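Local coordinates for sugar ABC transporter substrate-binding protein (Treponema pallidum subsp. pallidum, PDB 5U2P) that probably binds a ligand, perhaps a sugar, in the periplasm as the substrate-binding component of an ABC transporter, at residues 111-114 with 115-119; 268-271 with 272-276; 361-365 with 366-370. One frame throughout, in Å; residues are numbered along the deposited sequence.

Contact 1 of 3, residues 111-114 with 115-119; sequences EAWI and PDLLI
Pro115 brings CD to 3.4 Å from Ala112 O, while the peptide link itself sets the same CD close to Ile114 CB (3.4 Å), the Ile114 and Pro115 side chains crossing at about a right angle. A type I turn from Glu111 to Ile114 leads into this proline, and the short 3-10 segment, Ile114 to Asp116, is held by two successive backbone bonds. In the first, Asp116 N donates to Trp113 O over 2.9 Å; Asp116 CB lies against the same oxygen. In the second, Leu117 N donates to Ile114 O at 3.1 Å. A water within hydrogen-bonding distance of Ile114 O and of Leu117 O (2.7 Å) can bridge the two, though it has more acceptors in reach than protons. Leu117 carries the apolar part of the contact with a single methyl. With CG set beside the backbone N (chi1 -66°), its CD1 meets Ile114 CD1 at 3.8 Å and stands at the edge of the Trp113 indole, near the ring plane, 4.0 Å from CZ3. Glu111 CB lies over one indole face, offset toward the rim. Beyond the turn, Trp113 packs on helix 318-329 and on Leu131, Leu117 rests on Pro132, and Asp116 and Leu118 make backbone bonds to Arg348 and Ala346, fastening this loop between helix 101-104 and strand 131-132.

Contact 2 of 3, residues 268-271 with 272-276; sequences GSHL and VADAI
The imidazole of His270 and the carboxylate of Asp274, one helical turn apart, stand almost perpendicular, their planes 88° from each other. Leu271 CG lies 4.0 Å above one face of the imidazole, displaced toward the rim. Asp274 OD2 approaches obliquely, 3.5 Å from His270 CD2, so the carboxylate meets a ring carbon. ND1 accepts a hydrogen bond from the backbone N-H of Ile139 on strand 138-145, and Phe143 of that strand packs against the same side chain. His270 reaches this place with CG lying between its backbone N and carbonyl carbon (chi1 87°), a setting that is unusual within a helix but possible here in the first turn.

The residue before it, Ser269, is the N-cap. Its OG accepts from Leu271 N at 3.0 Å, with an N-H...O angle of 156°, and is also hydrogen-bonded to the hydroxyl of Ser138. Val272 N then donates to Ser269 O at 3.0 Å, while Val272 CB packs against that oxygen. The regular helical pattern follows, with Asp274 N bonded to His270 O at 2.8 Å and Ala275 N to Leu271 O at 3.1 Å. Asp274 also brings CG to 3.4 Å from His270 O. Val272 and Ala275 face helix 251-258.

Helix 270-279 thus begins right after strand 263-267, its start bound to strand 138-145 through the side chains of Ser269 and His270 and through backbone bonds. The Ser269 cap satisfies Leu271 N, an N-H with no helical carbonyl before it. With ND1 accepting from Ile139, the His270 ring is probably neutral, its proton on NE2.

Contact 3 of 3, residues 361-365 with 366-370; sequences ALFKS and HIEKG
Leu362 O accepts from both His366 N, at 2.9 Å, and Ile367 N, at 3.1 Å, which marks a widened, pi-type turn near the end of helix 360-367. Phe363 O takes Glu368 N at 2.7 Å. Gly370, with positive phi, closes the helix in a Schellman motif.

Apolar packing centres on the Phe363 ring. Phe363 CD1 meets Ile367 CB obliquely at 3.8 Å, the side chains crossing at about a right angle, while Phe363 CE2 lies 3.5 Å from Glu368 CG. The ring also packs on Leu118.

Among the polar groups, Lys364 and Glu368 run side by side. The lysine chain bends about its CB-CG bond (chi2 -59°), laying CD along Glu368 OE1 and placing Lys364 NZ 3.5 Å from Glu368 OE2 in a weak salt bridge. A water donates to both Lys364 O and Glu368 OE1. His366 ND1 donates to Ser365 OG at 2.9 Å, near the ring plane, and NE2 is hydrogen-bonded to Gln297 O.

With ND1 donating to a hydroxyl and NE2 facing a carbonyl oxygen, both imidazole nitrogens appear to carry protons, consistent with a positively charged His366 near the helix C-terminus.

The three contacts follow one another in sequence, but only contacts 1 and 3 touch. Their centres are 15 Å apart, and the junction is van der Waals packing of Leu118 and Ile119 on Phe363, Glu368 and Ile367 O, with Leu118 CD2 3.8 Å from Glu368 CA. Arg348 bridges the same two regions, hydrogen-bonding to Pro115 O and Glu368 O. Contact 2 stands apart, its centre about 17 Å from that of contact 3 and 27 Å from that of contact 1. Strand 138-145 links contacts 2 and 3, receiving His270 and Ala273 from one and Leu362 and Ile367 from the other. A bound 1,2-ethanediol, probably from crystallisation, lies about 5 Å from the Ser269 side chain.

Contact 1 of 3, residues 111-114 with 115-119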
ATOM      1  N   GLU A 111       4.920   0.930 -23.248  1.00 24.53           N
ATOM      2  CA  GLU A 111       3.742   1.595 -23.794  1.00 29.15           C
ATOM      3  C   GLU A 111       3.824   3.092 -23.504  1.00 24.65           C
ATOM      4  O   GLU A 111       4.430   3.528 -22.508  1.00 26.73           O
ATOM      5  CB  GLU A 111       2.447   0.997 -23.217  1.00 27.28           C
ATOM      6  CG  GLU A 111       2.223  -0.468 -23.589  1.00 26.09           C
ATOM      7  CD  GLU A 111       2.235  -0.715 -25.087  1.00 44.18           C
ATOM      8  OE1 GLU A 111       1.315  -0.236 -25.771  1.00 31.70           O
ATOM      9  OE2 GLU A 111       3.161  -1.394 -25.587  1.00 34.25           O
ATOM     10  N   ALA A 112       3.220   3.880 -24.387  1.00 26.61           N
ATOM     11  CA  ALA A 112       3.330   5.336 -24.320  1.00 29.41           C
ATOM     12  C   ALA A 112       2.723   5.945 -23.073  1.00 35.61           C
ATOM     13  O   ALA A 112       3.072   7.063 -22.711  1.00 29.17           O
ATOM     14  CB  ALA A 112       2.687   5.958 -25.552  1.00 31.96           C
ATOM     15  N   TRP A 113       1.820   5.226 -22.410  1.00 24.32           N
ATOM     16  CA  TRP A 113       1.153   5.766 -21.223  1.00 25.55           C
ATOM     17  C   TRP A 113       1.881   5.476 -19.904  1.00 27.37           C
ATOM     18  O   TRP A 113       1.498   5.999 -18.861  1.00 24.56           O
ATOM     19  CB  TRP A 113      -0.287   5.246 -21.145  1.00 23.30           C
ATOM     20  CG  TRP A 113      -0.465   3.764 -21.396  1.00 18.93           C
ATOM     21  CD1 TRP A 113      -0.787   3.182 -22.577  1.00 25.80           C
ATOM     22  CD2 TRP A 113      -0.380   2.700 -20.435  1.00 17.43           C
ATOM     23  NE1 TRP A 113      -0.897   1.820 -22.424  1.00 24.24           N
ATOM     24  CE2 TRP A 113      -0.651   1.501 -21.118  1.00 22.01           C
ATOM     25  CE3 TRP A 113      -0.092   2.646 -19.066  1.00 20.47           C
ATOM     26  CZ2 TRP A 113      -0.620   0.256 -20.488  1.00 23.06           C
ATOM     27  CZ3 TRP A 113      -0.072   1.406 -18.440  1.00 21.21           C
ATOM     28  CH2 TRP A 113      -0.336   0.231 -19.154  1.00 24.35           C
ATOM     29  N   ILE A 114       2.934   4.656 -19.940  1.00 23.61           N
ATOM     30  CA  ILE A 114       3.665   4.329 -18.710  1.00 24.39           C
ATOM     31  C   ILE A 114       4.172   5.574 -17.958  1.00 23.67           C
ATOM     32  O   ILE A 114       4.092   5.630 -16.730  1.00 22.54           O
ATOM     33  CB  ILE A 114       4.829   3.379 -19.014  1.00 26.06           C
ATOM     34  CG1 ILE A 114       4.289   2.009 -19.427  1.00 26.89           C
ATOM     35  CG2 ILE A 114       5.764   3.229 -17.821  1.00 31.68           C
ATOM     36  CD1 ILE A 114       3.556   1.251 -18.322  1.00 27.86           C
ATOM     37  N   PRO A 115       4.677   6.593 -18.677  1.00 29.88           N
ATOM     38  CA  PRO A 115       5.111   7.800 -17.951  1.00 28.35           C
ATOM     39  C   PRO A 115       4.004   8.563 -17.220  1.00 27.90           C
ATOM     40  O   PRO A 115       4.302   9.402 -16.366  1.00 31.90           O
ATOM     41  CB  PRO A 115       5.707   8.676 -19.062  1.00 34.54           C
ATOM     42  CG  PRO A 115       6.118   7.721 -20.111  1.00 37.14           C
ATOM     43  CD  PRO A 115       5.118   6.615 -20.082  1.00 26.17           C
ATOM     44  N   ASP A 116       2.751   8.289 -17.554  1.00 24.67           N
ATOM     45  CA  ASP A 116       1.619   8.972 -16.936  1.00 25.06           C
ATOM     46  C   ASP A 116       1.194   8.295 -15.624  1.00 24.52           C
ATOM     47  O   ASP A 116       0.418   8.850 -14.848  1.00 25.93           O
ATOM     48  CB  ASP A 116       0.436   9.013 -17.896  1.00 27.19           C
ATOM     49  CG  ASP A 116       0.682   9.900 -19.103  1.00 56.19           C
ATOM     50  OD1 ASP A 116       1.417  10.906 -18.975  1.00 42.53           O
ATOM     51  OD2 ASP A 116       0.118   9.589 -20.176  1.00 37.33           O
ATOM     52  N   LEU A 117       1.707   7.100 -15.365  1.00 24.45           N
ATOM     53  CA  LEU A 117       1.414   6.425 -14.104  1.00 24.92           C
ATOM     54  C   LEU A 117       2.060   7.125 -12.913  1.00 24.58           C
ATOM     55  O   LEU A 117       3.203   7.571 -12.995  1.00 25.89           O
ATOM     56  CB  LEU A 117       1.905   4.984 -14.146  1.00 20.26           C
ATOM     57  CG  LEU A 117       1.203   4.062 -15.142  1.00 20.09           C
ATOM     58  CD1 LEU A 117       1.965   2.761 -15.232  1.00 28.22           C
ATOM     59  CD2 LEU A 117      -0.232   3.833 -14.731  1.00 21.28           C
ATOM     60  N   LEU A 118       1.347   7.170 -11.789  1.00 22.29           N
ATOM     61  CA  LEU A 118       1.897   7.762 -10.583  1.00 22.32           C
ATOM     62  C   LEU A 118       2.937   6.842  -9.952  1.00 22.07           C
ATOM     63  O   LEU A 118       4.036   7.282  -9.599  1.00 25.92           O
ATOM     64  CB  LEU A 118       0.778   8.074  -9.590  1.00 22.96           C
ATOM     65  CG  LEU A 118      -0.224   9.127 -10.082  1.00 27.29           C
ATOM     66  CD1 LEU A 118      -1.425   9.258  -9.161  1.00 32.82           C
ATOM     67  CD2 LEU A 118       0.438  10.480 -10.268  1.00 38.42           C
ATOM     68  N   ILE A 119       2.567   5.576  -9.784  1.00 22.96           N
ATOM     69  CA  ILE A 119       3.428   4.566  -9.163  1.00 23.84           C
ATOM     70  C   ILE A 119       3.403   3.312 -10.046  1.00 21.61           C
ATOM     71  O   ILE A 119       2.580   2.412  -9.826  1.00 22.46           O
ATOM     72  CB  ILE A 119       2.969   4.191  -7.731  1.00 20.21           C
ATOM     73  CG1 ILE A 119       2.633   5.428  -6.898  1.00 26.04           C
ATOM     74  CG2 ILE A 119       4.049   3.340  -7.055  1.00 22.98           C
ATOM     75  CD1 ILE A 119       1.912   5.100  -5.590  1.00 21.10           C
TER
HETATM   76  O   HOH W   1       5.485   6.928 -14.327  1.00 41.10           O

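Contact 2 of 3, residues 268-271 with 272-276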
ATOM      1  N   GLY A 268      -0.270   5.287  10.444  1.00 18.60           N
ATOM      2  CA  GLY A 268      -0.929   4.205   9.767  1.00 20.63           C
ATOM      3  C   GLY A 268      -1.480   4.598   8.424  1.00 17.65           C
ATOM      4  O   GLY A 268      -1.030   5.561   7.787  1.00 18.29           O
ATOM      5  N   SER A 269      -2.471   3.828   8.000  1.00 18.53           N
ATOM      6  CA  SER A 269      -3.061   3.961   6.683  1.00 21.39           C
ATOM      7  C   SER A 269      -3.826   5.257   6.495  1.00 18.58           C
ATOM      8  O   SER A 269      -4.599   5.654   7.371  1.00 19.78           O
ATOM      9  CB  SER A 269      -4.015   2.807   6.425  1.00 22.51           C
ATOM     10  OG  SER A 269      -4.676   3.018   5.203  1.00 20.85           O
ATOM     11  N   HIS A 270      -3.677   5.882   5.327  1.00 19.39           N
ATOM     12  CA  HIS A 270      -4.469   7.083   5.027  1.00 16.38           C
ATOM     13  C   HIS A 270      -5.978   6.777   5.013  1.00 15.86           C
ATOM     14  O   HIS A 270      -6.796   7.703   5.097  1.00 19.44           O
ATOM     15  CB  HIS A 270      -4.025   7.692   3.685  1.00 16.79           C
ATOM     16  CG  HIS A 270      -4.725   7.109   2.499  1.00 20.33           C
ATOM     17  ND1 HIS A 270      -4.329   5.924   1.900  1.00 19.95           N
ATOM     18  CD2 HIS A 270      -5.816   7.528   1.813  1.00 18.09           C
ATOM     19  CE1 HIS A 270      -5.139   5.654   0.891  1.00 20.03           C
ATOM     20  NE2 HIS A 270      -6.052   6.616   0.814  1.00 19.86           N
ATOM     21  N   LEU A 271      -6.356   5.502   4.894  1.00 20.57           N
ATOM     22  CA  LEU A 271      -7.767   5.125   4.936  1.00 18.58           C
ATOM     23  C   LEU A 271      -8.361   5.402   6.319  1.00 19.14           C
ATOM     24  O   LEU A 271      -9.556   5.708   6.444  1.00 18.89           O
ATOM     25  CB  LEU A 271      -7.969   3.656   4.565  1.00 18.51           C
ATOM     26  CG  LEU A 271      -7.533   3.293   3.125  1.00 22.47           C
ATOM     27  CD1 LEU A 271      -7.602   1.784   2.900  1.00 26.57           C
ATOM     28  CD2 LEU A 271      -8.338   4.058   2.076  1.00 26.69           C
ATOM     29  N   VAL A 272      -7.528   5.292   7.348  1.00 20.87           N
ATOM     30  CA  VAL A 272      -7.944   5.620   8.703  1.00 18.94           C
ATOM     31  C   VAL A 272      -8.124   7.134   8.830  1.00 17.04           C
ATOM     32  O   VAL A 272      -9.121   7.605   9.385  1.00 20.78           O
ATOM     33  CB  VAL A 272      -6.943   5.093   9.740  1.00 17.63           C
ATOM     34  CG1 VAL A 272      -7.311   5.525  11.141  1.00 18.75           C
ATOM     35  CG2 VAL A 272      -6.846   3.577   9.645  1.00 19.80           C
ATOM     36  N   ALA A 273      -7.183   7.906   8.283  1.00 17.22           N
ATOM     37  CA  ALA A 273      -7.276   9.363   8.295  1.00 21.90           C
ATOM     38  C   ALA A 273      -8.526   9.822   7.549  1.00 19.16           C
ATOM     39  O   ALA A 273      -9.256  10.731   7.998  1.00 22.82           O
ATOM     40  CB  ALA A 273      -6.031   9.993   7.671  1.00 21.99           C
ATOM     41  N   ASP A 274      -8.807   9.190   6.414  1.00 18.59           N
ATOM     42  CA  ASP A 274     -10.051   9.481   5.679  1.00 21.72           C
ATOM     43  C   ASP A 274     -11.297   9.263   6.552  1.00 21.02           C
ATOM     44  O   ASP A 274     -12.261  10.066   6.538  1.00 22.94           O
ATOM     45  CB  ASP A 274     -10.158   8.603   4.429  1.00 21.56           C
ATOM     46  CG  ASP A 274      -9.337   9.124   3.254  1.00 45.19           C
ATOM     47  OD1 ASP A 274      -8.832  10.263   3.311  1.00 44.28           O
ATOM     48  OD2 ASP A 274      -9.220   8.383   2.251  1.00 31.45           O
ATOM     49  N   ALA A 275     -11.270   8.183   7.317  1.00 16.12           N
ATOM     50  CA  ALA A 275     -12.364   7.798   8.191  1.00 16.59           C
ATOM     51  C   ALA A 275     -12.518   8.792   9.324  1.00 18.28           C
ATOM     52  O   ALA A 275     -13.641   9.086   9.770  1.00 20.97           O
ATOM     53  CB  ALA A 275     -12.146   6.419   8.732  1.00 19.77           C
ATOM     54  N   ILE A 276     -11.390   9.316   9.798  1.00 19.54           N
ATOM     55  CA  ILE A 276     -11.423  10.333  10.856  1.00 21.95           C
ATOM     56  C   ILE A 276     -12.125  11.590  10.347  1.00 20.92           C
ATOM     57  O   ILE A 276     -12.984  12.170  11.021  1.00 20.86           O
ATOM     58  CB  ILE A 276     -10.001  10.658  11.339  1.00 20.92           C
ATOM     59  CG1 ILE A 276      -9.494   9.479  12.167  1.00 17.79           C
ATOM     60  CG2 ILE A 276      -9.941  11.940  12.159  1.00 19.47           C
ATOM     61  CD1 ILE A 276      -8.038   9.525  12.494  1.00 18.71           C
TER

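Contact 3 of 3, residues 361-365 with 366-370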
ATOM      1  N   ALA A 361      -0.048  17.528   0.571  1.00 37.14           N
ATOM      2  CA  ALA A 361       1.387  17.797   0.530  1.00 43.25           C
ATOM      3  C   ALA A 361       2.165  16.555   0.102  1.00 42.11           C
ATOM      4  O   ALA A 361       3.052  16.628  -0.753  1.00 35.14           O
ATOM      5  CB  ALA A 361       1.869  18.283   1.887  1.00 38.91           C
ATOM      6  N   LEU A 362       1.818  15.414   0.692  1.00 33.95           N
ATOM      7  CA  LEU A 362       2.497  14.156   0.399  1.00 30.22           C
ATOM      8  C   LEU A 362       2.160  13.681  -1.006  1.00 30.77           C
ATOM      9  O   LEU A 362       2.951  12.988  -1.650  1.00 30.13           O
ATOM     10  CB  LEU A 362       2.119  13.085   1.427  1.00 29.92           C
ATOM     11  CG  LEU A 362       2.797  13.191   2.807  1.00 29.62           C
ATOM     12  CD1 LEU A 362       2.266  12.116   3.772  1.00 32.58           C
ATOM     13  CD2 LEU A 362       4.320  13.128   2.714  1.00 32.07           C
ATOM     14  N   PHE A 363       0.985  14.045  -1.492  1.00 28.99           N
ATOM     15  CA  PHE A 363       0.651  13.681  -2.855  1.00 32.21           C
ATOM     16  C   PHE A 363       1.610  14.360  -3.837  1.00 30.03           C
ATOM     17  O   PHE A 363       2.117  13.715  -4.760  1.00 28.90           O
ATOM     18  CB  PHE A 363      -0.792  14.039  -3.182  1.00 32.22           C
ATOM     19  CG  PHE A 363      -1.233  13.542  -4.524  1.00 34.04           C
ATOM     20  CD1 PHE A 363      -1.587  12.212  -4.699  1.00 45.98           C
ATOM     21  CD2 PHE A 363      -1.258  14.389  -5.615  1.00 34.77           C
ATOM     22  CE1 PHE A 363      -1.981  11.741  -5.934  1.00 30.92           C
ATOM     23  CE2 PHE A 363      -1.652  13.926  -6.854  1.00 37.93           C
ATOM     24  CZ  PHE A 363      -2.016  12.589  -7.008  1.00 33.37           C
ATOM     25  N   LYS A 364       1.870  15.652  -3.633  1.00 33.15           N
ATOM     26  CA  LYS A 364       2.779  16.395  -4.499  1.00 44.84           C
ATOM     27  C   LYS A 364       4.242  16.010  -4.293  1.00 38.16           C
ATOM     28  O   LYS A 364       5.000  15.947  -5.256  1.00 34.44           O
ATOM     29  CB  LYS A 364       2.625  17.906  -4.284  1.00 51.90           C
ATOM     30  CG  LYS A 364       1.220  18.437  -4.516  1.00 57.10           C
ATOM     31  CD  LYS A 364       0.730  18.163  -5.935  1.00 68.87           C
ATOM     32  CE  LYS A 364      -0.681  18.701  -6.145  1.00 86.93           C
ATOM     33  NZ  LYS A 364      -1.277  18.268  -7.446  1.00 79.29           N
ATOM     34  N   SER A 365       4.649  15.768  -3.048  1.00 34.25           N
ATOM     35  CA  SER A 365       6.056  15.498  -2.765  1.00 31.65           C
ATOM     36  C   SER A 365       6.488  14.067  -3.073  1.00 43.72           C
ATOM     37  O   SER A 365       7.635  13.838  -3.446  1.00 36.96           O
ATOM     38  CB  SER A 365       6.374  15.815  -1.302  1.00 38.08           C
ATOM     39  OG  SER A 365       5.564  15.081  -0.400  1.00 38.64           O
ATOM     40  N   HIS A 366       5.584  13.104  -2.906  1.00 29.77           N
ATOM     41  CA  HIS A 366       5.952  11.706  -3.047  1.00 27.06           C
ATOM     42  C   HIS A 366       5.076  10.946  -4.037  1.00 23.17           C
ATOM     43  O   HIS A 366       5.602  10.343  -4.975  1.00 28.23           O
ATOM     44  CB  HIS A 366       5.917  11.021  -1.679  1.00 28.03           C
ATOM     45  CG  HIS A 366       7.032  11.436  -0.771  1.00 32.66           C
ATOM     46  ND1 HIS A 366       7.020  12.623  -0.068  1.00 32.87           N
ATOM     47  CD2 HIS A 366       8.191  10.818  -0.445  1.00 30.62           C
ATOM     48  CE1 HIS A 366       8.126  12.719   0.648  1.00 40.20           C
ATOM     49  NE2 HIS A 366       8.849  11.634   0.444  1.00 35.67           N
ATOM     50  N   ILE A 367       3.762  10.966  -3.854  1.00 28.52           N
ATOM     51  CA  ILE A 367       2.924  10.053  -4.633  1.00 25.52           C
ATOM     52  C   ILE A 367       2.999  10.412  -6.122  1.00 29.93           C
ATOM     53  O   ILE A 367       3.192   9.538  -6.966  1.00 28.49           O
ATOM     54  CB  ILE A 367       1.456  10.047  -4.132  1.00 26.97           C
ATOM     55  CG1 ILE A 367       1.401   9.588  -2.664  1.00 28.76           C
ATOM     56  CG2 ILE A 367       0.610   9.125  -5.013  1.00 31.33           C
ATOM     57  CD1 ILE A 367       0.053   9.838  -1.950  1.00 29.61           C
ATOM     58  N   GLU A 368       2.902  11.695  -6.446  1.00 27.11           N
ATOM     59  CA  GLU A 368       2.925  12.111  -7.850  1.00 33.91           C
ATOM     60  C   GLU A 368       4.258  11.797  -8.531  1.00 40.65           C
ATOM     61  O   GLU A 368       4.323  11.671  -9.756  1.00 35.40           O
ATOM     62  CB  GLU A 368       2.622  13.604  -7.969  1.00 38.65           C
ATOM     63  CG  GLU A 368       1.351  13.890  -8.727  1.00 48.64           C
ATOM     64  CD  GLU A 368       1.024  15.372  -8.799  1.00 62.59           C
ATOM     65  OE1 GLU A 368       1.789  16.189  -8.239  1.00 51.17           O
ATOM     66  OE2 GLU A 368      -0.003  15.713  -9.420  1.00 67.92           O
ATOM     67  N   LYS A 369       5.306  11.653  -7.726  1.00 36.98           N
ATOM     68  CA  LYS A 369       6.649  11.391  -8.222  1.00 28.82           C
ATOM     69  C   LYS A 369       7.005   9.920  -8.150  1.00 27.92           C
ATOM     70  O   LYS A 369       8.131   9.528  -8.456  1.00 30.49           O
ATOM     71  CB  LYS A 369       7.675  12.198  -7.424  1.00 43.07           C
ATOM     72  CG  LYS A 369       7.351  13.685  -7.333  1.00 41.52           C
ATOM     73  CD  LYS A 369       8.488  14.479  -6.712  1.00 48.86           C
ATOM     74  CE  LYS A 369       8.170  15.962  -6.665  1.00 50.64           C
ATOM     75  NZ  LYS A 369       9.331  16.753  -6.176  1.00 62.87           N
ATOM     76  N   GLY A 370       6.049   9.100  -7.727  1.00 25.60           N
ATOM     77  CA  GLY A 370       6.268   7.668  -7.661  1.00 24.54           C
ATOM     78  C   GLY A 370       7.167   7.201  -6.529  1.00 23.83           C
ATOM     79  O   GLY A 370       7.631   6.052  -6.544  1.00 26.59           O
TER
HETATM   80  O   HOH W   2       4.471  16.514  -7.944  1.00 40.27           O